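Local coordinates for flavin prenyltransferase UbiX (Aquifex aeolicus, PDB 2EJB), which probably prenylates reduced FMN, joining a dimethylallyl group from dimethylallyl phosphate to the flavin to make the cofactor of UbiD decarboxylases, at residues 79-90 with 113-124; 147-156 with 165-176. One frame throughout, in Å; residues are numbered along the deposited sequence.

Interaction 1: residues 79-90 with 113-124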
loop_
_atom_site.group_PDB
_atom_site.type_symbol
_atom_site.label_atom_id
_atom_site.label_comp_id
_atom_site.label_asym_id
_atom_site.label_seq_id
_atom_site.Cartn_x
_atom_site.Cartn_y
_atom_site.Cartn_z
ATOM N N LEU A 79 14.155 -15.732 -21.176
ATOM C CA LEU A 79 13.484 -15.455 -19.913
ATOM C C LEU A 79 12.975 -16.661 -19.132
ATOM O O LEU A 79 12.921 -16.621 -17.902
ATOM C CB LEU A 79 12.326 -14.480 -20.145
ATOM C CG LEU A 79 12.150 -13.289 -19.182
ATOM C CD1 LEU A 79 10.796 -13.381 -18.496
ATOM C CD2 LEU A 79 13.284 -13.231 -18.163
ATOM N N VAL A 80 12.613 -17.733 -19.827
ATOM C CA VAL A 80 12.093 -18.917 -19.147
ATOM C C VAL A 80 13.078 -19.550 -18.168
ATOM O O VAL A 80 12.693 -20.378 -17.347
ATOM C CB VAL A 80 11.639 -20.002 -20.163
ATOM C CG1 VAL A 80 10.542 -19.446 -21.059
ATOM C CG2 VAL A 80 12.831 -20.482 -21.002
ATOM N N HIS A 81 14.344 -19.152 -18.239
ATOM C CA HIS A 81 15.359 -19.718 -17.354
ATOM C C HIS A 81 15.611 -18.901 -16.085
ATOM O O HIS A 81 16.456 -19.257 -15.265
ATOM C CB HIS A 81 16.662 -19.905 -18.134
ATOM C CG HIS A 81 16.534 -20.837 -19.297
ATOM N ND1 HIS A 81 16.274 -22.184 -19.143
ATOM C CD2 HIS A 81 16.597 -20.618 -20.631
ATOM C CE1 HIS A 81 16.184 -22.752 -20.335
ATOM N NE2 HIS A 81 16.376 -21.823 -21.252
ATOM N N TYR A 82 14.867 -17.812 -15.923
ATOM C CA TYR A 82 15.012 -16.956 -14.749
ATOM C C TYR A 82 14.101 -17.421 -13.621
ATOM O O TYR A 82 13.055 -18.016 -13.860
ATOM C CB TYR A 82 14.670 -15.509 -15.103
ATOM C CG TYR A 82 15.706 -14.822 -15.962
ATOM C CD1 TYR A 82 16.431 -13.738 -15.471
ATOM C CD2 TYR A 82 15.970 -15.259 -17.258
ATOM C CE1 TYR A 82 17.393 -13.103 -16.248
ATOM C CE2 TYR A 82 16.938 -14.628 -18.050
ATOM C CZ TYR A 82 17.642 -13.552 -17.532
ATOM O OH TYR A 82 18.601 -12.922 -18.282
ATOM N N ARG A 83 14.499 -17.139 -12.387
ATOM C CA ARG A 83 13.702 -17.530 -11.238
ATOM C C ARG A 83 12.506 -16.594 -11.081
ATOM O O ARG A 83 11.500 -16.955 -10.478
ATOM C CB ARG A 83 14.554 -17.499 -9.972
ATOM C CG ARG A 83 13.807 -17.941 -8.727
ATOM C CD ARG A 83 14.724 -18.024 -7.532
ATOM N NE ARG A 83 14.016 -18.494 -6.348
ATOM C CZ ARG A 83 14.614 -18.884 -5.229
ATOM N NH1 ARG A 83 15.938 -18.868 -5.136
ATOM N NH2 ARG A 83 13.887 -19.277 -4.196
ATOM N N GLY A 84 12.623 -15.388 -11.626
ATOM C CA GLY A 84 11.530 -14.437 -11.527
ATOM C C GLY A 84 11.886 -13.048 -12.018
ATOM O O GLY A 84 13.053 -12.732 -12.273
ATOM N N VAL A 85 10.869 -12.211 -12.161
ATOM C CA VAL A 85 11.075 -10.848 -12.614
ATOM C C VAL A 85 10.478 -9.867 -11.630
ATOM O O VAL A 85 9.291 -9.951 -11.302
ATOM C CB VAL A 85 10.426 -10.596 -13.983
ATOM C CG1 VAL A 85 10.510 -9.112 -14.332
ATOM C CG2 VAL A 85 11.125 -11.426 -15.044
ATOM N N TYR A 86 11.306 -8.940 -11.163
ATOM C CA TYR A 86 10.871 -7.904 -10.233
ATOM C C TYR A 86 10.768 -6.570 -10.949
ATOM O O TYR A 86 11.601 -6.242 -11.797
ATOM C CB TYR A 86 11.866 -7.725 -9.079
ATOM C CG TYR A 86 11.861 -8.821 -8.040
ATOM C CD1 TYR A 86 12.962 -9.666 -7.887
ATOM C CD2 TYR A 86 10.771 -8.999 -7.191
ATOM C CE1 TYR A 86 12.976 -10.660 -6.912
ATOM C CE2 TYR A 86 10.775 -9.989 -6.214
ATOM C CZ TYR A 86 11.882 -10.814 -6.080
ATOM O OH TYR A 86 11.899 -11.791 -5.113
ATOM N N VAL A 87 9.734 -5.813 -10.605
ATOM C CA VAL A 87 9.519 -4.475 -11.139
ATOM C C VAL A 87 9.308 -3.694 -9.848
ATOM O O VAL A 87 8.180 -3.520 -9.371
ATOM C CB VAL A 87 8.263 -4.395 -12.037
ATOM C CG1 VAL A 87 8.050 -2.964 -12.504
ATOM C CG2 VAL A 87 8.430 -5.310 -13.248
ATOM N N VAL A 88 10.428 -3.256 -9.278
ATOM C CA VAL A 88 10.454 -2.550 -8.005
ATOM C C VAL A 88 11.269 -1.255 -8.042
ATOM O O VAL A 88 12.491 -1.284 -8.200
ATOM C CB VAL A 88 11.064 -3.464 -6.911
ATOM C CG1 VAL A 88 11.084 -2.742 -5.572
ATOM C CG2 VAL A 88 10.281 -4.776 -6.823
ATOM N N PRO A 89 10.596 -0.102 -7.926
ATOM C CA PRO A 89 9.142 -0.010 -7.763
ATOM C C PRO A 89 8.479 0.011 -9.134
ATOM O O PRO A 89 9.123 0.319 -10.131
ATOM C CB PRO A 89 8.964 1.310 -7.025
ATOM C CG PRO A 89 10.035 2.158 -7.640
ATOM C CD PRO A 89 11.232 1.209 -7.690
ATOM N N CYS A 90 7.193 -0.315 -9.170
ATOM C CA CYS A 90 6.432 -0.324 -10.410
ATOM C C CYS A 90 5.467 0.862 -10.420
ATOM O O CYS A 90 4.482 0.868 -9.684
ATOM C CB CYS A 90 5.644 -1.633 -10.529
ATOM S SG CYS A 90 4.616 -1.753 -12.016
ATOM N N VAL A 113 6.644 -10.704 -21.597
ATOM C CA VAL A 113 7.331 -11.977 -21.808
ATOM C C VAL A 113 7.156 -12.884 -20.600
ATOM O O VAL A 113 6.880 -14.074 -20.747
ATOM C CB VAL A 113 8.844 -11.778 -22.069
ATOM C CG1 VAL A 113 9.527 -13.133 -22.231
ATOM C CG2 VAL A 113 9.054 -10.930 -23.325
ATOM N N ALA A 114 7.316 -12.319 -19.406
ATOM C CA ALA A 114 7.152 -13.091 -18.178
ATOM C C ALA A 114 5.750 -13.689 -18.135
ATOM O O ALA A 114 5.577 -14.866 -17.813
ATOM C CB ALA A 114 7.370 -12.196 -16.949
ATOM N N LEU A 115 4.754 -12.870 -18.468
ATOM C CA LEU A 115 3.358 -13.305 -18.461
ATOM C C LEU A 115 3.074 -14.418 -19.462
ATOM O O LEU A 115 2.453 -15.420 -19.109
ATOM C CB LEU A 115 2.426 -12.116 -18.730
ATOM C CG LEU A 115 2.385 -11.061 -17.614
ATOM C CD1 LEU A 115 1.527 -9.865 -18.030
ATOM C CD2 LEU A 115 1.840 -11.697 -16.351
ATOM N N LYS A 116 3.530 -14.259 -20.705
ATOM C CA LYS A 116 3.291 -15.287 -21.719
ATOM C C LYS A 116 4.138 -16.543 -21.512
ATOM O O LYS A 116 3.759 -17.629 -21.949
ATOM C CB LYS A 116 3.529 -14.734 -23.133
ATOM C CG LYS A 116 4.989 -14.543 -23.545
ATOM C CD LYS A 116 5.064 -13.819 -24.888
ATOM C CE LYS A 116 6.498 -13.616 -25.380
ATOM N NZ LYS A 116 7.085 -14.841 -25.975
ATOM N N GLU A 117 5.280 -16.404 -20.845
ATOM C CA GLU A 117 6.149 -17.556 -20.603
ATOM C C GLU A 117 5.910 -18.108 -19.202
ATOM O O GLU A 117 6.552 -19.078 -18.781
ATOM C CB GLU A 117 7.619 -17.152 -20.736
ATOM C CG GLU A 117 8.015 -16.566 -22.083
ATOM C CD GLU A 117 7.956 -17.569 -23.227
ATOM O OE1 GLU A 117 8.017 -18.790 -22.973
ATOM O OE2 GLU A 117 7.864 -17.128 -24.391
ATOM N N ARG A 118 4.981 -17.477 -18.486
ATOM C CA ARG A 118 4.639 -17.863 -17.123
ATOM C C ARG A 118 5.840 -17.797 -16.187
ATOM O O ARG A 118 6.019 -18.657 -15.328
ATOM C CB ARG A 118 4.035 -19.272 -17.074
ATOM C CG ARG A 118 2.840 -19.475 -17.997
ATOM C CD ARG A 118 1.729 -18.476 -17.751
ATOM N NE ARG A 118 0.691 -18.590 -18.772
ATOM C CZ ARG A 118 -0.112 -19.642 -18.909
ATOM N NH1 ARG A 118 -0.006 -20.674 -18.081
ATOM N NH2 ARG A 118 -1.009 -19.671 -19.885
ATOM N N VAL A 119 6.676 -16.780 -16.371
ATOM C CA VAL A 119 7.824 -16.576 -15.494
ATOM C C VAL A 119 7.307 -15.705 -14.349
ATOM O O VAL A 119 6.631 -14.695 -14.584
ATOM C CB VAL A 119 8.965 -15.828 -16.221
ATOM C CG1 VAL A 119 10.016 -15.370 -15.212
ATOM C CG2 VAL A 119 9.597 -16.737 -17.274
ATOM N N PRO A 120 7.603 -16.083 -13.097
ATOM C CA PRO A 120 7.130 -15.283 -11.965
ATOM C C PRO A 120 7.360 -13.786 -12.178
ATOM O O PRO A 120 8.463 -13.357 -12.531
ATOM C CB PRO A 120 7.931 -15.845 -10.794
ATOM C CG PRO A 120 8.061 -17.313 -11.166
ATOM C CD PRO A 120 8.410 -17.232 -12.638
ATOM N N LEU A 121 6.305 -13.003 -11.977
ATOM C CA LEU A 121 6.361 -11.550 -12.136
ATOM C C LEU A 121 5.898 -10.902 -10.832
ATOM O O LEU A 121 4.777 -11.142 -10.373
ATOM C CB LEU A 121 5.453 -11.105 -13.286
ATOM C CG LEU A 121 5.355 -9.588 -13.503
ATOM C CD1 LEU A 121 6.719 -9.019 -13.922
ATOM C CD2 LEU A 121 4.310 -9.294 -14.559
ATOM N N VAL A 122 6.757 -10.077 -10.240
ATOM C CA VAL A 122 6.428 -9.422 -8.976
ATOM C C VAL A 122 6.517 -7.898 -9.080
ATOM O O VAL A 122 7.546 -7.352 -9.476
ATOM C CB VAL A 122 7.369 -9.914 -7.855
ATOM C CG1 VAL A 122 6.868 -9.441 -6.504
ATOM C CG2 VAL A 122 7.462 -11.438 -7.887
ATOM N N LEU A 123 5.437 -7.220 -8.711
ATOM C CA LEU A 123 5.378 -5.758 -8.774
ATOM C C LEU A 123 5.194 -5.120 -7.398
ATOM O O LEU A 123 4.432 -5.621 -6.565
ATOM C CB LEU A 123 4.221 -5.324 -9.685
ATOM C CG LEU A 123 4.317 -5.355 -11.220
ATOM C CD1 LEU A 123 5.267 -6.424 -11.708
ATOM C CD2 LEU A 123 2.909 -5.545 -11.798
ATOM N N LEU A 124 5.909 -4.022 -7.155
ATOM C CA LEU A 124 5.776 -3.306 -5.892
ATOM C C LEU A 124 5.107 -1.998 -6.252
ATOM O O LEU A 124 5.722 -1.134 -6.873
ATOM C CB LEU A 124 7.135 -3.023 -5.228
ATOM C CG LEU A 124 6.958 -2.385 -3.837
ATOM C CD1 LEU A 124 6.496 -3.460 -2.866
ATOM C CD2 LEU A 124 8.265 -1.764 -3.349
#
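Val85, Tyr86 and Val87 pair in parallel with Leu121, Val122 and Leu123, the two short strands running 16° apart. Val85 N donates to Pro120 O at 2.7 Å, and Val85 O accepts from Val122 N. Val87 repeats the pattern, with its N on Val122 O and its O taking Leu124 N at 3.2 Å. The chain then turns at Val88 and a cis peptide before Pro89, yet Cys90 N still reaches Leu124 O at 2.8 Å. Tyr86 and Val122 lie side by side on one face of the sheet. Val122 CB sits 3.6 Å from Tyr86 CD2, and the Tyr86 hydroxyl goes on to Leu173 O of helix 162-176. Strands 82-90 and 121-125 are neighbours in the parallel sheet of a Rossmann-like flavoprotein fold, next to edge strand 147-150, and helix 106-117 leads into the second. On the other face Leu123 CD1 touches Val87 CB at 3.6 Å. Leu123 CG meets the sulfur of Cys90, whose side chain lies close to Thr94, a predicted FMN-binding residue. On that same face Leu121 CD1 crosses Val85 at a slant, 3.8 Å from Val85 CG1. Ahead of the strand, in helix 76-79, Leu79 CD1 wedges between Ala114 and Val119. Leu79 CD1 lies 3.7 Å from Ala114 CA and touches Val119 CG2. With CG1 anti to the backbone N (chi1 168°), Val119 turns CG1 toward Gly84 CA and leaves CG2 against Leu79 O. A Schellman motif follows the helix, with Arg118 at positive phi.

Interaction 2: residues 147-156 with 165-176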
loop_
_atom_site.group_PDB
_atom_site.type_symbol
_atom_site.label_atom_id
_atom_site.label_comp_id
_atom_site.label_asym_id
_atom_site.label_seq_id
_atom_site.Cartn_x
_atom_site.Cartn_y
_atom_site.Cartn_z
ATOM N N VAL A 147 2.165 -11.305 -9.112
ATOM C CA VAL A 147 1.978 -10.973 -7.707
ATOM C C VAL A 147 2.158 -9.484 -7.492
ATOM O O VAL A 147 3.180 -8.906 -7.874
ATOM C CB VAL A 147 2.986 -11.701 -6.808
ATOM C CG1 VAL A 147 2.881 -11.172 -5.385
ATOM C CG2 VAL A 147 2.719 -13.200 -6.835
ATOM N N VAL A 148 1.161 -8.864 -6.882
ATOM C CA VAL A 148 1.223 -7.441 -6.614
ATOM C C VAL A 148 1.482 -7.195 -5.139
ATOM O O VAL A 148 0.727 -7.642 -4.273
ATOM C CB VAL A 148 -0.083 -6.731 -7.034
ATOM C CG1 VAL A 148 -0.020 -5.249 -6.649
ATOM C CG2 VAL A 148 -0.281 -6.869 -8.536
ATOM N N VAL A 149 2.566 -6.485 -4.861
ATOM C CA VAL A 149 2.936 -6.166 -3.496
ATOM C C VAL A 149 2.894 -4.657 -3.317
ATOM O O VAL A 149 3.644 -3.931 -3.968
ATOM C CB VAL A 149 4.370 -6.640 -3.170
ATOM C CG1 VAL A 149 4.653 -6.434 -1.688
ATOM C CG2 VAL A 149 4.551 -8.107 -3.562
ATOM N N PRO A 150 2.001 -4.160 -2.451
ATOM C CA PRO A 150 1.939 -2.712 -2.246
ATOM C C PRO A 150 3.083 -2.339 -1.314
ATOM O O PRO A 150 3.462 -3.134 -0.461
ATOM C CB PRO A 150 0.584 -2.522 -1.579
ATOM C CG PRO A 150 0.506 -3.734 -0.710
ATOM C CD PRO A 150 0.972 -4.843 -1.647
ATOM N N ALA A 151 3.651 -1.152 -1.479
ATOM C CA ALA A 151 4.735 -0.748 -0.595
ATOM C C ALA A 151 4.085 -0.256 0.696
ATOM O O ALA A 151 4.043 0.942 0.964
ATOM C CB ALA A 151 5.566 0.359 -1.241
ATOM N N SER A 152 3.560 -1.195 1.481
ATOM C CA SER A 152 2.895 -0.870 2.744
ATOM C C SER A 152 3.590 -1.579 3.900
ATOM O O SER A 152 3.170 -2.666 4.318
ATOM C CB SER A 152 1.420 -1.305 2.693
ATOM O OG SER A 152 0.745 -0.728 1.585
ATOM N N PRO A 153 4.666 -0.978 4.437
ATOM C CA PRO A 153 5.354 -1.638 5.546
ATOM C C PRO A 153 4.447 -1.809 6.753
ATOM O O PRO A 153 3.519 -1.031 6.960
ATOM C CB PRO A 153 6.536 -0.709 5.819
ATOM C CG PRO A 153 6.009 0.625 5.412
ATOM C CD PRO A 153 5.293 0.317 4.131
ATOM N N ALA A 154 4.706 -2.840 7.539
ATOM C CA ALA A 154 3.910 -3.086 8.727
ATOM C C ALA A 154 4.747 -2.787 9.966
ATOM O O ALA A 154 5.943 -2.534 9.862
ATOM C CB ALA A 154 3.450 -4.510 8.743
ATOM N N PHE A 155 4.114 -2.814 11.134
ATOM C CA PHE A 155 4.809 -2.544 12.383
ATOM C C PHE A 155 4.921 -3.785 13.263
ATOM O O PHE A 155 5.109 -3.670 14.471
ATOM C CB PHE A 155 4.095 -1.428 13.158
ATOM C CG PHE A 155 4.060 -0.105 12.435
ATOM C CD1 PHE A 155 3.246 0.078 11.318
ATOM C CD2 PHE A 155 4.850 0.956 12.866
ATOM C CE1 PHE A 155 3.222 1.298 10.641
ATOM C CE2 PHE A 155 4.835 2.182 12.197
ATOM C CZ PHE A 155 4.019 2.355 11.081
ATOM N N TYR A 156 4.806 -4.969 12.665
ATOM C CA TYR A 156 4.902 -6.209 13.428
ATOM C C TYR A 156 6.201 -6.239 14.221
ATOM O O TYR A 156 6.198 -6.405 15.438
ATOM C CB TYR A 156 4.902 -7.442 12.512
ATOM C CG TYR A 156 3.720 -7.613 11.587
ATOM C CD1 TYR A 156 3.822 -7.278 10.242
ATOM C CD2 TYR A 156 2.509 -8.139 12.044
ATOM C CE1 TYR A 156 2.751 -7.465 9.362
ATOM C CE2 TYR A 156 1.434 -8.326 11.178
ATOM C CZ TYR A 156 1.561 -7.986 9.840
ATOM O OH TYR A 156 0.503 -8.169 8.976
ATOM N N MET A 165 11.725 -0.300 7.755
ATOM C CA MET A 165 10.528 -0.475 6.944
ATOM C C MET A 165 10.884 -0.898 5.521
ATOM O O MET A 165 10.159 -1.671 4.893
ATOM C CB MET A 165 9.705 0.812 6.932
ATOM C CG MET A 165 9.046 1.110 8.277
ATOM S SD MET A 165 7.886 2.484 8.206
ATOM C CE MET A 165 9.003 3.855 8.405
ATOM N N ILE A 166 12.007 -0.393 5.018
ATOM C CA ILE A 166 12.465 -0.748 3.680
ATOM C C ILE A 166 12.806 -2.238 3.644
ATOM O O ILE A 166 12.456 -2.946 2.702
ATOM C CB ILE A 166 13.722 0.049 3.292
ATOM C CG1 ILE A 166 13.410 1.547 3.285
ATOM C CG2 ILE A 166 14.216 -0.397 1.926
ATOM C CD1 ILE A 166 14.613 2.425 3.001
ATOM N N ASN A 167 13.493 -2.710 4.680
ATOM C CA ASN A 167 13.874 -4.113 4.763
ATOM C C ASN A 167 12.648 -5.005 4.868
ATOM O O ASN A 167 12.638 -6.120 4.347
ATOM C CB ASN A 167 14.801 -4.338 5.962
ATOM C CG ASN A 167 16.227 -3.897 5.686
ATOM O OD1 ASN A 167 16.469 -3.022 4.857
ATOM N ND2 ASN A 167 17.177 -4.496 6.392
ATOM N N PHE A 168 11.616 -4.518 5.551
ATOM C CA PHE A 168 10.384 -5.289 5.693
ATOM C C PHE A 168 9.797 -5.554 4.312
ATOM O O PHE A 168 9.512 -6.696 3.950
ATOM C CB PHE A 168 9.348 -4.533 6.529
ATOM C CG PHE A 168 7.983 -5.166 6.502
ATOM C CD1 PHE A 168 7.695 -6.271 7.297
ATOM C CD2 PHE A 168 7.005 -4.702 5.625
ATOM C CE1 PHE A 168 6.453 -6.913 7.212
ATOM C CE2 PHE A 168 5.764 -5.335 5.532
ATOM C CZ PHE A 168 5.488 -6.444 6.328
ATOM N N VAL A 169 9.620 -4.487 3.541
ATOM C CA VAL A 169 9.061 -4.605 2.204
ATOM C C VAL A 169 9.954 -5.472 1.310
ATOM O O VAL A 169 9.458 -6.312 0.556
ATOM C CB VAL A 169 8.874 -3.217 1.569
ATOM C CG1 VAL A 169 8.283 -3.355 0.176
ATOM C CG2 VAL A 169 7.958 -2.372 2.454
ATOM N N VAL A 170 11.267 -5.272 1.402
ATOM C CA VAL A 170 12.210 -6.056 0.610
ATOM C C VAL A 170 12.107 -7.534 0.987
ATOM O O VAL A 170 12.207 -8.410 0.131
ATOM C CB VAL A 170 13.663 -5.574 0.824
ATOM C CG1 VAL A 170 14.631 -6.449 0.039
ATOM C CG2 VAL A 170 13.796 -4.133 0.372
ATOM N N GLY A 171 11.902 -7.802 2.271
ATOM C CA GLY A 171 11.777 -9.175 2.726
ATOM C C GLY A 171 10.512 -9.812 2.178
ATOM O O GLY A 171 10.485 -11.006 1.865
ATOM N N LYS A 172 9.456 -9.013 2.074
ATOM C CA LYS A 172 8.187 -9.489 1.546
ATOM C C LYS A 172 8.363 -9.866 0.080
ATOM O O LYS A 172 7.844 -10.880 -0.381
ATOM C CB LYS A 172 7.114 -8.401 1.677
ATOM C CG LYS A 172 6.248 -8.521 2.922
ATOM C CD LYS A 172 5.339 -9.738 2.809
ATOM C CE LYS A 172 4.354 -9.822 3.958
ATOM N NZ LYS A 172 3.470 -11.019 3.837
ATOM N N LEU A 173 9.107 -9.038 -0.646
ATOM C CA LEU A 173 9.352 -9.285 -2.061
ATOM C C LEU A 173 10.137 -10.567 -2.280
ATOM O O LEU A 173 9.862 -11.318 -3.213
ATOM C CB LEU A 173 10.095 -8.103 -2.669
ATOM C CG LEU A 173 9.215 -6.860 -2.800
ATOM C CD1 LEU A 173 10.077 -5.632 -3.061
ATOM C CD2 LEU A 173 8.204 -7.081 -3.930
ATOM N N LEU A 174 11.117 -10.815 -1.420
ATOM C CA LEU A 174 11.914 -12.023 -1.543
ATOM C C LEU A 174 11.086 -13.250 -1.177
ATOM O O LEU A 174 11.215 -14.294 -1.809
ATOM C CB LEU A 174 13.170 -11.924 -0.669
ATOM C CG LEU A 174 14.230 -10.976 -1.258
ATOM C CD1 LEU A 174 15.301 -10.689 -0.223
ATOM C CD2 LEU A 174 14.831 -11.573 -2.523
ATOM N N ASP A 175 10.225 -13.127 -0.169
ATOM C CA ASP A 175 9.382 -14.249 0.232
ATOM C C ASP A 175 8.460 -14.667 -0.906
ATOM O O ASP A 175 8.105 -15.839 -1.024
ATOM C CB ASP A 175 8.531 -13.895 1.456
ATOM C CG ASP A 175 9.353 -13.751 2.718
ATOM O OD1 ASP A 175 10.479 -14.296 2.762
ATOM O OD2 ASP A 175 8.864 -13.108 3.672
ATOM N N VAL A 176 8.059 -13.705 -1.736
ATOM C CA VAL A 176 7.182 -14.013 -2.854
ATOM C C VAL A 176 7.811 -15.088 -3.738
ATOM O O VAL A 176 7.122 -15.980 -4.232
ATOM C CB VAL A 176 6.892 -12.764 -3.713
ATOM C CG1 VAL A 176 6.108 -13.161 -4.961
ATOM C CG2 VAL A 176 6.104 -11.748 -2.902
#
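Phe168 of helix 162-176 meets the loop that follows strand 147-150, where the last strand of this parallel alpha/beta sheet leads into its final helix. Strand and helix run nearly antiparallel, at 171°, with no hydrogen bond between the two segments. Phe168 CB points toward the loop, and CG is anti to the backbone N (chi1 170°), which carries the ring across to Pro153 and Ala154. From CG outward, Phe168 CD2 comes to 3.5 Å from Pro153 CA. Phe168 CE2 lies 3.4 Å from Ala154 N, which sits over one ring face near the rim. Phe168 CZ touches Ala154 CB at 3.7 Å, and CE1 meets the edge of the poorly ordered Tyr156 ring. Tyr156 and Lys172 are predicted to bind dimethylallyl phosphate, so Phe168 packs beside this probable site. The second subunit packs here: Lys172 NZ bonds its Ala128 O, and Ser152 O accepts from its Arg126 NH2, Arg126 being a predicted FMN-binding residue. One turn earlier, Met165 CB packs on Pro153 CB. Met165 is extended at chi2 (-172°), which carries SD out past Pro153 to the Phe155 ring, 5.4 Å from its centroid, an oblique Met-aromatic contact. Toward the other end of the helix, Val149 CG2 lies against Leu173 CD2. The last pair, Val147 and Val176, reaches tip to tip, with CG1 of Val147 3.8 Å from CG1 of Val176.

After three earlier strands the chain reaches strand 82-90. Interaction 1 closes a mostly helical excursion of 22 residues, in which helix 106-117 brings the chain back to strand 121-125. Helix 132-143 then leads to strand 147-150, and interaction 2 closes a short connection of eight residues, the last three already helical. The two closures follow in series and neither nests nor crosses. Their centres are 17 Å apart, yet they join through the sheet, where strands 121-125 and 147-150 are neighbours: Leu123 O lies 2.7 Å from Val149 N, a probable hydrogen bond. Helix 162-176 packs on Val122 and Leu124 of strand 121-125 as well as on strand 147-150, so it spans both of these strands.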